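Local coordinates for thiosulfate sulfurtransferase YnjE (Escherichia coli, PDB 2WLX), which catalyses the transfer of sulfur from thiosulfate to cyanide, giving thiocyanate and sulfite, as a periplasmic monomer built of rhodanese modules, at residues A[21-26]-A[77-82]; A[146-151]-A[205-210]; A[283-288]-A[358-363]. One frame throughout, in Å; residues are numbered along the deposited sequence.

Contact 1: A[21-26]-A[77-82]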
ATOM      1  N   LYS A  21      -0.534   6.024  25.556  1.00 21.97           N
ATOM      2  CA  LYS A  21      -0.296   5.878  24.131  1.00 21.46           C
ATOM      3  C   LYS A  21      -0.416   7.238  23.432  1.00 19.72           C
ATOM      4  O   LYS A  21      -1.236   8.070  23.802  1.00 19.78           O
ATOM      5  CB  LYS A  21      -1.259   4.836  23.481  1.00 21.81           C
ATOM      6  CG  LYS A  21      -1.248   3.435  24.149  1.00 25.15           C
ATOM      7  CD  LYS A  21      -1.942   2.387  23.300  1.00 30.41           C
ATOM      8  CE  LYS A  21      -1.814   0.972  23.880  1.00 34.01           C
ATOM      9  NZ  LYS A  21      -2.228   0.910  25.342  1.00 34.96           N
ATOM     10  N   ALA A  22       0.461   7.470  22.466  1.00 18.84           N
ATOM     11  CA  ALA A  22       0.431   8.679  21.648  1.00 16.94           C
ATOM     12  C   ALA A  22      -0.440   8.446  20.432  1.00 16.69           C
ATOM     13  O   ALA A  22      -0.461   7.342  19.888  1.00 16.63           O
ATOM     14  CB  ALA A  22       1.819   9.074  21.246  1.00 15.97           C
ATOM     15  N   ILE A  23      -1.232   9.458  20.037  1.00 15.80           N
ATOM     16  CA  ILE A  23      -2.016   9.319  18.795  1.00 15.04           C
ATOM     17  C   ILE A  23      -1.699  10.553  17.929  1.00 13.96           C
ATOM     18  O   ILE A  23      -1.891  11.689  18.386  1.00 14.19           O
ATOM     19  CB  ILE A  23      -3.503   9.263  19.074  1.00 14.46           C
ATOM     20  CG1 ILE A  23      -3.871   7.996  19.876  1.00 17.05           C
ATOM     21  CG2 ILE A  23      -4.284   9.351  17.781  1.00 15.93           C
ATOM     22  CD1 ILE A  23      -5.335   7.991  20.296  1.00 18.23           C
ATOM     23  N   ASP A  24      -1.190  10.276  16.746  1.00 12.07           N
ATOM     24  CA  ASP A  24      -0.774  11.180  15.722  1.00 14.17           C
ATOM     25  C   ASP A  24      -2.038  11.443  14.896  1.00 13.28           C
ATOM     26  O   ASP A  24      -2.544  10.576  14.212  1.00 12.93           O
ATOM     27  CB  ASP A  24       0.287  10.482  14.806  1.00 13.08           C
ATOM     28  CG  ASP A  24       0.938  11.367  13.836  1.00 16.96           C
ATOM     29  OD1 ASP A  24       0.279  12.243  13.214  1.00 14.43           O
ATOM     30  OD2 ASP A  24       2.149  11.114  13.599  1.00 17.14           O
ATOM     31  N   THR A  25      -2.552  12.656  14.969  1.00 15.51           N
ATOM     32  CA  THR A  25      -3.801  12.991  14.272  1.00 13.83           C
ATOM     33  C   THR A  25      -3.617  13.507  12.875  1.00 15.99           C
ATOM     34  O   THR A  25      -4.550  13.967  12.226  1.00 12.22           O
ATOM     35  CB  THR A  25      -4.561  14.025  15.085  1.00 14.39           C
ATOM     36  OG1 THR A  25      -3.859  15.295  15.049  1.00 18.69           O
ATOM     37  CG2 THR A  25      -4.792  13.513  16.475  1.00 12.99           C
ATOM     38  N   ARG A  26      -2.392  13.431  12.360  1.00 15.28           N
ATOM     39  CA  ARG A  26      -2.100  13.951  11.036  1.00 15.14           C
ATOM     40  C   ARG A  26      -2.484  12.925   9.959  1.00 14.24           C
ATOM     41  O   ARG A  26      -2.607  11.756  10.277  1.00 13.10           O
ATOM     42  CB  ARG A  26      -0.605  14.309  10.893  1.00 14.41           C
ATOM     43  CG  ARG A  26      -0.132  15.457  11.814  1.00 15.68           C
ATOM     44  CD  ARG A  26       1.403  15.564  11.774  1.00 20.21           C
ATOM     45  NE  ARG A  26       2.050  14.282  12.144  1.00 16.48           N
ATOM     46  CZ  ARG A  26       3.351  14.026  11.922  1.00 20.81           C
ATOM     47  NH1 ARG A  26       4.150  14.927  11.330  1.00 15.65           N
ATOM     48  NH2 ARG A  26       3.860  12.861  12.238  1.00 15.51           N
ATOM     49  N   ALA A  77      -6.666   4.766  30.289  1.00 31.35           N
ATOM     50  CA  ALA A  77      -5.221   4.910  30.165  1.00 30.28           C
ATOM     51  C   ALA A  77      -5.033   6.209  29.383  1.00 29.25           C
ATOM     52  O   ALA A  77      -5.820   6.482  28.462  1.00 27.70           O
ATOM     53  CB  ALA A  77      -4.626   3.737  29.407  1.00 30.71           C
ATOM     54  N   PRO A  78      -4.025   7.015  29.750  1.00 27.14           N
ATOM     55  CA  PRO A  78      -3.798   8.287  29.048  1.00 26.79           C
ATOM     56  C   PRO A  78      -3.492   8.145  27.594  1.00 26.21           C
ATOM     57  O   PRO A  78      -2.754   7.223  27.173  1.00 26.06           O
ATOM     58  CB  PRO A  78      -2.595   8.892  29.782  1.00 27.23           C
ATOM     59  CG  PRO A  78      -2.501   8.097  31.049  1.00 27.57           C
ATOM     60  CD  PRO A  78      -2.953   6.737  30.713  1.00 27.24           C
ATOM     61  N   VAL A  79      -4.092   9.027  26.807  1.00 25.36           N
ATOM     62  CA  VAL A  79      -3.765   9.114  25.405  1.00 25.17           C
ATOM     63  C   VAL A  79      -3.355  10.532  25.184  1.00 22.82           C
ATOM     64  O   VAL A  79      -3.971  11.455  25.728  1.00 24.31           O
ATOM     65  CB  VAL A  79      -4.960   8.728  24.451  1.00 25.02           C
ATOM     66  CG1 VAL A  79      -5.278   7.200  24.558  1.00 27.15           C
ATOM     67  CG2 VAL A  79      -6.173   9.566  24.746  1.00 27.80           C
ATOM     68  N   ALA A  80      -2.269  10.715  24.457  1.00 19.97           N
ATOM     69  CA  ALA A  80      -1.765  12.042  24.162  1.00 18.12           C
ATOM     70  C   ALA A  80      -1.794  12.258  22.683  1.00 17.21           C
ATOM     71  O   ALA A  80      -1.164  11.510  21.957  1.00 16.55           O
ATOM     72  CB  ALA A  80      -0.318  12.198  24.737  1.00 18.08           C
ATOM     73  N   LEU A  81      -2.476  13.304  22.233  1.00 17.19           N
ATOM     74  CA  LEU A  81      -2.707  13.545  20.856  1.00 17.35           C
ATOM     75  C   LEU A  81      -1.661  14.570  20.403  1.00 17.27           C
ATOM     76  O   LEU A  81      -1.216  15.417  21.187  1.00 19.09           O
ATOM     77  CB  LEU A  81      -4.103  14.157  20.622  1.00 15.97           C
ATOM     78  CG  LEU A  81      -5.307  13.443  21.276  1.00 21.28           C
ATOM     79  CD1 LEU A  81      -6.637  14.059  20.801  1.00 17.44           C
ATOM     80  CD2 LEU A  81      -5.253  12.015  21.000  1.00 18.03           C
ATOM     81  N   TYR A  82      -1.320  14.543  19.150  1.00 16.45           N
ATOM     82  CA  TYR A  82      -0.523  15.623  18.561  1.00 16.64           C
ATOM     83  C   TYR A  82      -0.910  15.832  17.135  1.00 17.45           C
ATOM     84  O   TYR A  82      -1.545  14.962  16.504  1.00 15.60           O
ATOM     85  CB  TYR A  82       0.978  15.312  18.754  1.00 16.92           C
ATOM     86  CG  TYR A  82       1.549  14.135  18.047  1.00 14.87           C
ATOM     87  CD1 TYR A  82       2.075  14.284  16.800  1.00 16.61           C
ATOM     88  CD2 TYR A  82       1.612  12.890  18.635  1.00 15.70           C
ATOM     89  CE1 TYR A  82       2.635  13.243  16.110  1.00 16.16           C
ATOM     90  CE2 TYR A  82       2.174  11.834  17.982  1.00 17.01           C
ATOM     91  CZ  TYR A  82       2.716  12.019  16.716  1.00 15.06           C
ATOM     92  OH  TYR A  82       3.303  10.989  16.025  1.00 15.03           O
TER

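Contact 2: A[146-151]-A[205-210]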
ATOM      1  N   GLY A 146      16.252  12.274 -11.261  1.00 31.06           N
ATOM      2  CA  GLY A 146      16.405  12.534 -12.700  1.00 30.47           C
ATOM      3  C   GLY A 146      15.072  12.756 -13.374  1.00 30.07           C
ATOM      4  O   GLY A 146      14.266  13.513 -12.850  1.00 30.34           O
ATOM      5  N   ASP A 147      14.805  12.114 -14.515  1.00 28.48           N
ATOM      6  CA  ASP A 147      13.549  12.333 -15.235  1.00 28.60           C
ATOM      7  C   ASP A 147      12.451  11.544 -14.492  1.00 27.54           C
ATOM      8  O   ASP A 147      12.776  10.564 -13.813  1.00 27.05           O
ATOM      9  CB  ASP A 147      13.611  11.775 -16.659  1.00 29.97           C
ATOM     10  CG  ASP A 147      14.466  12.632 -17.588  1.00 33.06           C
ATOM     11  OD1 ASP A 147      14.551  13.871 -17.367  1.00 37.06           O
ATOM     12  OD2 ASP A 147      15.032  12.055 -18.539  1.00 35.11           O
ATOM     13  N   TRP A 148      11.202  11.951 -14.663  1.00 26.62           N
ATOM     14  CA  TRP A 148      10.105  11.246 -14.026  1.00 26.74           C
ATOM     15  C   TRP A 148       8.859  11.264 -14.888  1.00 26.08           C
ATOM     16  O   TRP A 148       8.653  12.186 -15.715  1.00 25.47           O
ATOM     17  CB  TRP A 148       9.831  11.822 -12.610  1.00 26.56           C
ATOM     18  CG  TRP A 148       9.592  13.313 -12.564  1.00 28.36           C
ATOM     19  CD1 TRP A 148      10.548  14.312 -12.356  1.00 28.95           C
ATOM     20  CD2 TRP A 148       8.350  13.988 -12.704  1.00 29.19           C
ATOM     21  NE1 TRP A 148       9.956  15.538 -12.380  1.00 28.32           N
ATOM     22  CE2 TRP A 148       8.611  15.376 -12.603  1.00 30.95           C
ATOM     23  CE3 TRP A 148       7.046  13.567 -12.950  1.00 31.93           C
ATOM     24  CZ2 TRP A 148       7.601  16.343 -12.742  1.00 33.65           C
ATOM     25  CZ3 TRP A 148       6.030  14.547 -13.095  1.00 33.74           C
ATOM     26  CH2 TRP A 148       6.317  15.906 -12.966  1.00 34.30           C
ATOM     27  N   LYS A 149       8.025  10.231 -14.687  1.00 25.05           N
ATOM     28  CA  LYS A 149       6.741  10.093 -15.367  1.00 24.62           C
ATOM     29  C   LYS A 149       5.633   9.780 -14.369  1.00 24.23           C
ATOM     30  O   LYS A 149       5.846   8.983 -13.426  1.00 25.53           O
ATOM     31  CB  LYS A 149       6.813   8.924 -16.395  1.00 26.22           C
ATOM     32  CG  LYS A 149       7.752   9.147 -17.542  1.00 26.22           C
ATOM     33  CD  LYS A 149       7.186  10.136 -18.511  1.00 30.07           C
ATOM     34  CE  LYS A 149       7.945  10.061 -19.837  1.00 29.97           C
ATOM     35  NZ  LYS A 149       9.376  10.361 -19.691  1.00 30.02           N
ATOM     36  N   VAL A 150       4.464  10.373 -14.583  1.00 22.76           N
ATOM     37  CA  VAL A 150       3.286  10.080 -13.788  1.00 23.27           C
ATOM     38  C   VAL A 150       2.297   9.386 -14.713  1.00 22.96           C
ATOM     39  O   VAL A 150       2.036   9.893 -15.820  1.00 22.49           O
ATOM     40  CB  VAL A 150       2.600  11.378 -13.240  1.00 22.43           C
ATOM     41  CG1 VAL A 150       1.412  11.014 -12.365  1.00 23.95           C
ATOM     42  CG2 VAL A 150       3.623  12.234 -12.463  1.00 24.74           C
ATOM     43  N   ILE A 151       1.725   8.280 -14.232  1.00 22.32           N
ATOM     44  CA  ILE A 151       0.962   7.366 -15.072  1.00 22.41           C
ATOM     45  C   ILE A 151      -0.217   6.744 -14.344  1.00 22.09           C
ATOM     46  O   ILE A 151      -0.050   6.030 -13.341  1.00 21.19           O
ATOM     47  CB  ILE A 151       1.826   6.186 -15.611  1.00 22.18           C
ATOM     48  CG1 ILE A 151       3.134   6.691 -16.234  1.00 21.90           C
ATOM     49  CG2 ILE A 151       1.044   5.449 -16.680  1.00 21.91           C
ATOM     50  CD1 ILE A 151       3.957   5.576 -16.971  1.00 21.06           C
ATOM     51  N   THR A 205      12.118   7.818 -13.060  1.00 23.05           N
ATOM     52  CA  THR A 205      11.213   7.622 -11.914  1.00 21.88           C
ATOM     53  C   THR A 205       9.798   7.466 -12.429  1.00 20.71           C
ATOM     54  O   THR A 205       9.364   8.201 -13.287  1.00 21.43           O
ATOM     55  CB  THR A 205      11.290   8.787 -10.898  1.00 22.11           C
ATOM     56  OG1 THR A 205      12.563   8.754 -10.243  1.00 20.25           O
ATOM     57  CG2 THR A 205      10.100   8.663  -9.865  1.00 18.20           C
ATOM     58  N   VAL A 206       9.073   6.471 -11.930  1.00 20.61           N
ATOM     59  CA  VAL A 206       7.708   6.263 -12.371  1.00 20.58           C
ATOM     60  C   VAL A 206       6.783   6.334 -11.155  1.00 19.52           C
ATOM     61  O   VAL A 206       7.021   5.653 -10.150  1.00 19.77           O
ATOM     62  CB  VAL A 206       7.484   4.873 -13.131  1.00 20.70           C
ATOM     63  CG1 VAL A 206       5.993   4.769 -13.536  1.00 19.97           C
ATOM     64  CG2 VAL A 206       8.421   4.745 -14.359  1.00 21.07           C
ATOM     65  N   ILE A 207       5.766   7.177 -11.246  1.00 19.90           N
ATOM     66  CA  ILE A 207       4.799   7.307 -10.163  1.00 18.86           C
ATOM     67  C   ILE A 207       3.464   6.886 -10.792  1.00 19.64           C
ATOM     68  O   ILE A 207       2.952   7.558 -11.679  1.00 20.10           O
ATOM     69  CB  ILE A 207       4.721   8.735  -9.581  1.00 20.10           C
ATOM     70  CG1 ILE A 207       6.099   9.249  -9.134  1.00 19.08           C
ATOM     71  CG2 ILE A 207       3.727   8.741  -8.382  1.00 19.83           C
ATOM     72  CD1 ILE A 207       6.351  10.735  -9.601  1.00 18.32           C
ATOM     73  N   LEU A 208       2.906   5.811 -10.246  1.00 18.93           N
ATOM     74  CA  LEU A 208       1.727   5.181 -10.769  1.00 19.40           C
ATOM     75  C   LEU A 208       0.537   5.429  -9.840  1.00 19.52           C
ATOM     76  O   LEU A 208       0.688   5.337  -8.636  1.00 17.73           O
ATOM     77  CB  LEU A 208       1.989   3.689 -10.883  1.00 18.66           C
ATOM     78  CG  LEU A 208       2.691   3.340 -12.231  1.00 21.22           C
ATOM     79  CD1 LEU A 208       3.539   2.182 -12.066  1.00 17.63           C
ATOM     80  CD2 LEU A 208       1.632   3.172 -13.343  1.00 20.72           C
ATOM     81  N   TYR A 209      -0.632   5.721 -10.413  1.00 19.99           N
ATOM     82  CA  TYR A 209      -1.866   5.821  -9.582  1.00 20.12           C
ATOM     83  C   TYR A 209      -2.962   5.113 -10.331  1.00 20.36           C
ATOM     84  O   TYR A 209      -2.860   4.963 -11.531  1.00 19.18           O
ATOM     85  CB  TYR A 209      -2.245   7.266  -9.307  1.00 17.82           C
ATOM     86  CG  TYR A 209      -2.874   8.062 -10.421  1.00 20.55           C
ATOM     87  CD1 TYR A 209      -2.087   8.745 -11.346  1.00 16.29           C
ATOM     88  CD2 TYR A 209      -4.267   8.144 -10.559  1.00 18.52           C
ATOM     89  CE1 TYR A 209      -2.638   9.468 -12.352  1.00 17.19           C
ATOM     90  CE2 TYR A 209      -4.828   8.934 -11.590  1.00 21.43           C
ATOM     91  CZ  TYR A 209      -3.999   9.563 -12.480  1.00 19.93           C
ATOM     92  OH  TYR A 209      -4.519  10.317 -13.510  1.00 23.19           O
ATOM     93  N   GLY A 210      -3.992   4.655  -9.623  1.00 20.22           N
ATOM     94  CA  GLY A 210      -5.214   4.223 -10.303  1.00 21.45           C
ATOM     95  C   GLY A 210      -6.446   4.668  -9.550  1.00 21.23           C
ATOM     96  O   GLY A 210      -6.358   5.026  -8.387  1.00 19.57           O
TER
HETATM   97  O   HOH W   1      14.388  10.128 -11.948  1.00 28.53           O

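Contact 3: A[283-288]-A[358-363]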
ATOM      1  N   LEU A 283       6.455 -23.423   0.467  1.00 33.84           N
ATOM      2  CA  LEU A 283       5.455 -24.071   1.321  1.00 33.34           C
ATOM      3  C   LEU A 283       6.101 -24.964   2.362  1.00 34.59           C
ATOM      4  O   LEU A 283       7.153 -25.565   2.108  1.00 35.70           O
ATOM      5  CB  LEU A 283       4.507 -24.920   0.469  1.00 32.71           C
ATOM      6  CG  LEU A 283       3.526 -24.189  -0.472  1.00 31.61           C
ATOM      7  CD1 LEU A 283       2.793 -25.155  -1.419  1.00 31.35           C
ATOM      8  CD2 LEU A 283       2.509 -23.334   0.300  1.00 27.53           C
ATOM      9  N   HIS A 284       5.481 -25.031   3.535  1.00 35.20           N
ATOM     10  CA  HIS A 284       5.886 -25.930   4.635  1.00 36.43           C
ATOM     11  C   HIS A 284       7.203 -25.602   5.316  1.00 36.97           C
ATOM     12  O   HIS A 284       7.956 -26.500   5.711  1.00 37.85           O
ATOM     13  CB  HIS A 284       5.861 -27.389   4.162  1.00 37.06           C
ATOM     14  CG  HIS A 284       4.478 -27.844   3.871  1.00 37.94           C
ATOM     15  ND1 HIS A 284       3.980 -27.916   2.593  1.00 37.53           N
ATOM     16  CD2 HIS A 284       3.442 -28.119   4.701  1.00 38.08           C
ATOM     17  CE1 HIS A 284       2.709 -28.262   2.637  1.00 38.43           C
ATOM     18  NE2 HIS A 284       2.361 -28.405   3.906  1.00 41.41           N
ATOM     19  N   ARG A 285       7.445 -24.312   5.494  1.00 35.80           N
ATOM     20  CA  ARG A 285       8.701 -23.807   5.980  1.00 34.76           C
ATOM     21  C   ARG A 285       8.398 -22.693   6.972  1.00 35.35           C
ATOM     22  O   ARG A 285       7.342 -22.016   6.884  1.00 34.48           O
ATOM     23  CB  ARG A 285       9.518 -23.242   4.819  1.00 35.27           C
ATOM     24  CG  ARG A 285      10.184 -24.265   3.874  1.00 31.55           C
ATOM     25  CD  ARG A 285      10.719 -23.644   2.608  1.00 31.12           C
ATOM     26  NE  ARG A 285      11.897 -22.798   2.838  1.00 29.37           N
ATOM     27  CZ  ARG A 285      12.490 -22.051   1.909  1.00 27.44           C
ATOM     28  NH1 ARG A 285      12.080 -22.084   0.651  1.00 29.29           N
ATOM     29  NH2 ARG A 285      13.520 -21.277   2.237  1.00 25.90           N
ATOM     30  N   GLN A 286       9.327 -22.511   7.896  1.00 34.65           N
ATOM     31  CA  GLN A 286       9.337 -21.375   8.790  1.00 35.19           C
ATOM     32  C   GLN A 286      10.103 -20.164   8.231  1.00 34.74           C
ATOM     33  O   GLN A 286       9.820 -19.046   8.611  1.00 35.30           O
ATOM     34  CB  GLN A 286       9.962 -21.813  10.118  1.00 36.03           C
ATOM     35  CG  GLN A 286       9.179 -22.934  10.792  1.00 39.34           C
ATOM     36  CD  GLN A 286       7.698 -22.588  10.878  1.00 43.46           C
ATOM     37  OE1 GLN A 286       7.334 -21.532  11.419  1.00 44.57           O
ATOM     38  NE2 GLN A 286       6.838 -23.464  10.341  1.00 45.89           N
ATOM     39  N   ASP A 287      11.067 -20.387   7.345  1.00 33.88           N
ATOM     40  CA  ASP A 287      11.939 -19.318   6.853  1.00 33.30           C
ATOM     41  C   ASP A 287      11.401 -18.701   5.564  1.00 32.55           C
ATOM     42  O   ASP A 287      12.050 -17.819   4.997  1.00 31.38           O
ATOM     43  CB  ASP A 287      13.362 -19.862   6.612  1.00 34.79           C
ATOM     44  CG  ASP A 287      13.390 -21.058   5.647  1.00 35.36           C
ATOM     45  OD1 ASP A 287      12.412 -21.822   5.639  1.00 41.93           O
ATOM     46  OD2 ASP A 287      14.365 -21.241   4.882  1.00 41.22           O
ATOM     47  N   ALA A 288      10.255 -19.220   5.095  1.00 30.10           N
ATOM     48  CA  ALA A 288       9.493 -18.688   3.966  1.00 30.12           C
ATOM     49  C   ALA A 288       7.984 -18.832   4.181  1.00 29.27           C
ATOM     50  O   ALA A 288       7.522 -19.644   5.015  1.00 30.10           O
ATOM     51  CB  ALA A 288       9.885 -19.394   2.672  1.00 29.92           C
ATOM     52  N   GLU A 358      11.654 -11.383   8.160  1.00 32.61           N
ATOM     53  CA  GLU A 358      12.909 -12.150   8.050  1.00 33.60           C
ATOM     54  C   GLU A 358      12.798 -13.414   7.171  1.00 33.42           C
ATOM     55  O   GLU A 358      13.804 -14.042   6.874  1.00 33.71           O
ATOM     56  CB  GLU A 358      13.400 -12.548   9.425  1.00 33.57           C
ATOM     57  CG  GLU A 358      12.510 -13.580  10.123  1.00 36.33           C
ATOM     58  CD  GLU A 358      11.452 -12.967  11.089  1.00 38.71           C
ATOM     59  OE1 GLU A 358      11.151 -11.748  10.933  1.00 32.60           O
ATOM     60  OE2 GLU A 358      10.943 -13.750  11.960  1.00 36.65           O
ATOM     61  N   GLN A 359      11.580 -13.756   6.754  1.00 32.59           N
ATOM     62  CA  GLN A 359      11.322 -14.855   5.857  1.00 31.69           C
ATOM     63  C   GLN A 359      11.431 -14.429   4.400  1.00 32.15           C
ATOM     64  O   GLN A 359      11.352 -13.231   4.084  1.00 32.55           O
ATOM     65  CB  GLN A 359       9.886 -15.358   6.062  1.00 31.53           C
ATOM     66  CG  GLN A 359       9.509 -15.873   7.471  1.00 30.26           C
ATOM     67  CD  GLN A 359       8.027 -16.236   7.552  1.00 27.01           C
ATOM     68  OE1 GLN A 359       7.206 -15.698   6.823  1.00 28.04           O
ATOM     69  NE2 GLN A 359       7.686 -17.135   8.417  1.00 22.57           N
ATOM     70  N   GLN A 360      11.612 -15.415   3.510  1.00 31.26           N
ATOM     71  CA  GLN A 360      11.330 -15.219   2.117  1.00 30.85           C
ATOM     72  C   GLN A 360       9.789 -15.264   1.934  1.00 29.36           C
ATOM     73  O   GLN A 360       9.166 -16.278   2.236  1.00 29.43           O
ATOM     74  CB  GLN A 360      12.010 -16.287   1.208  1.00 31.63           C
ATOM     75  CG  GLN A 360      11.738 -16.002  -0.265  1.00 32.51           C
ATOM     76  CD  GLN A 360      12.415 -16.942  -1.266  1.00 35.87           C
ATOM     77  OE1 GLN A 360      13.003 -17.966  -0.903  1.00 32.89           O
ATOM     78  NE2 GLN A 360      12.331 -16.566  -2.554  1.00 35.36           N
ATOM     79  N   VAL A 361       9.199 -14.177   1.429  1.00 26.61           N
ATOM     80  CA  VAL A 361       7.775 -14.079   1.338  1.00 24.26           C
ATOM     81  C   VAL A 361       7.340 -13.782  -0.068  1.00 23.14           C
ATOM     82  O   VAL A 361       7.921 -12.910  -0.754  1.00 21.25           O
ATOM     83  CB  VAL A 361       7.266 -12.936   2.309  1.00 25.00           C
ATOM     84  CG1 VAL A 361       5.799 -12.815   2.216  1.00 22.95           C
ATOM     85  CG2 VAL A 361       7.701 -13.190   3.721  1.00 24.01           C
ATOM     86  N   SER A 362       6.317 -14.501  -0.510  1.00 22.53           N
ATOM     87  CA  SER A 362       5.777 -14.299  -1.814  1.00 22.31           C
ATOM     88  C   SER A 362       4.284 -14.279  -1.674  1.00 22.80           C
ATOM     89  O   SER A 362       3.694 -15.155  -0.979  1.00 21.10           O
ATOM     90  CB  SER A 362       6.177 -15.462  -2.721  1.00 23.15           C
ATOM     91  OG  SER A 362       5.998 -15.112  -4.076  1.00 21.90           O
ATOM     92  N   PHE A 363       3.693 -13.282  -2.314  1.00 22.29           N
ATOM     93  CA  PHE A 363       2.252 -13.032  -2.248  1.00 21.74           C
ATOM     94  C   PHE A 363       1.617 -13.439  -3.524  1.00 21.63           C
ATOM     95  O   PHE A 363       2.233 -13.376  -4.606  1.00 21.41           O
ATOM     96  CB  PHE A 363       1.983 -11.519  -2.105  1.00 21.10           C
ATOM     97  CG  PHE A 363       2.632 -10.888  -0.921  1.00 20.59           C
ATOM     98  CD1 PHE A 363       2.088 -11.028   0.334  1.00 20.07           C
ATOM     99  CD2 PHE A 363       3.776 -10.084  -1.060  1.00 19.42           C
ATOM    100  CE1 PHE A 363       2.650 -10.378   1.414  1.00 18.60           C
ATOM    101  CE2 PHE A 363       4.345  -9.447   0.029  1.00 18.91           C
ATOM    102  CZ  PHE A 363       3.778  -9.593   1.261  1.00 20.94           C
TER
HETATM  103  O   HOH W   2      13.278 -20.682  -1.953  1.00 32.33           O
HETATM  104  O   HOH W   3      14.568 -18.579   1.064  1.00 38.51           O

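Contact 1: A[21-26]-A[77-82]
Tyr82 lays its ring against Asp24, one strand over. The CA of Asp24 sits over one ring face, 3.8 Å from the centroid of the Tyr82 ring, a CH-pi contact displaced toward the rim. The carboxylate itself is turned 49° from the ring plane. With CG anti to the backbone N (chi1 -171°), it runs past the phenol, and Asp24 OD2 lies 2.7 Å from Tyr82 OH in a weak hydrogen bond. The same hydroxyl also meets Glu45 N. Arg26 grips the same carboxylate side-on, NE to OD1 and NH2 to OD2, with both oxygens close to the guanidinium plane. Asp24 OD1 also takes Arg26 N at 3.0 Å, closing an Asx turn. Thr25 approaches differently: its backbone N and its OG1, the latter 2.8 Å from Tyr82 O and above the carbonyl plane, both bind that one oxygen.

On the opposite face of the sheet Ile23 and Leu81 lie side by side, pointing the same way, with Ile23 CB 3.8 Å from Leu81 CD2. Between these faces, 21-24 and 79-82 pair in parallel as the two central strands of the first rhodanese module, Ile23 N bonding Ala80 O at 2.8 Å. A buried carboxylate held by two guanidinium nitrogens, a backbone N-H and a phenol is probably kept ionised.

Contact 2: A[146-151]-A[205-210]
Ile151 has the most surface covered here, and it spends it on two residues of the neighbouring strand. Its CB lies 3.8 Å from Leu208 CD2, the two side chains running side by side in the same direction. CD1 reaches back along the sheet to Val206 CG1, 4.1 Å away, crossing that side chain obliquely. With CG1 anti to the carbonyl carbon (chi1 -50°), the longer branch heads toward Val206 while CG2 stays near Leu208. Leu208 CD2 also comes within 3.3 Å of Ile151 O. Helix 213-226 covers this face, touching both Val206 and Leu208.

Ile207 works on the other face. Its CD1 meets Val150 CG2 at 4.2 Å and brushes the indole of Trp148 at CE3, and helix 128-135 covers it through Leu131. Its backbone is gripped as well: Ile207 N binds Lys149 O at 2.8 Å and Ile207 O receives Ile151 N. Strands 148-154 and 205-209 are therefore parallel neighbours, 17° apart, in the middle of a five-stranded sheet with helices on both sides, the alpha/beta arrangement of a rhodanese domain. Further along, Tyr209 presents a ring edge to Val150 CG1, and its hydroxyl bonds Ile166 N.

Thr205 begins the pairing. Its CB packs 3.8 Å from Trp148 CB, and Thr205 N donates to Asp147 O. A water donates to Thr205 OG1 at 2.9 Å; its approach to the Asp147 carbonyl is too short to be more than doubtful. OG1 also bonds Asp230 OD2, which ties this end of the strand to the approach to strand 231-234.

Contact 3: A[283-288]-A[358-363]
Arg285 meets Gln360 chiefly through water. Its NH1 lies 4.5 Å from Gln360 OE1, and two waters span the gap: each donates to OE1, while one accepts from Arg285 NH1 and the other from NH2. Gln360 reaches this position with CG anti to its backbone N (chi1 -177°) and an extended chain beyond.

At Gln286 the backbone carbonyl does the work. Gln359 NE2 donates to Gln286 O at 2.9 Å, from above the carbonyl plane and with a bent N-H...O angle of 132°. The Gln286 side chain turns to Asn354 instead. Gln359 is a buried amide engaged at both ends: NE2 also binds Asn354 O, and OE1 accepts from Ser289 OG and Lys356 N. An alanine at Gln359 would remove this amide and is likely to leave Gln286 O without its donor across the contact and the Ser289 hydroxyl without this acceptor.

Asp287 contributes on two levels. Its carbonyl takes Gln360 N at 2.9 Å, while its carboxylate holds the Arg285 guanidinium side-on, OD1 to NE and OD2 to NH2, the latter bond 2.8 Å and nearly straight. That grip helps fix the guanidinium, with Ala288 CB over the centre of one guanidinium face, 3.8 Å above its plane. Ala288 CB in turn packs 4.0 Å from Gln360 CB, and here the parallel bridge begins.

The loop thus leads from helix 276-280 into strand 288-292, which runs beside strand 360-363 in the third module's parallel sheet. Arg319 of the edge strand 319-320 bonds Arg285 O, and Phe363, farther along strand 360-363, packs on helix 369-380.

All three contacts join equivalent parallel neighbours, one pair in each rhodanese module, and lie apart: the centres of contacts 1 and 2, like those of contacts 1 and 3, are 35 Å apart, against 31 Å for contacts 2 and 3. Contacts 1 and 2 are buried strand pairs, whereas contact 3 catches its strands just as pairing starts, partly buried and with a loop on one side. Contact 1 adds a charged cluster where its strand ends; contact 2 relies mainly on aliphatic packing, with water at its outer end. Contact 3 trades apolar packing for amides, a salt bridge and waters. None lies at the catalytic cysteine, Cys365.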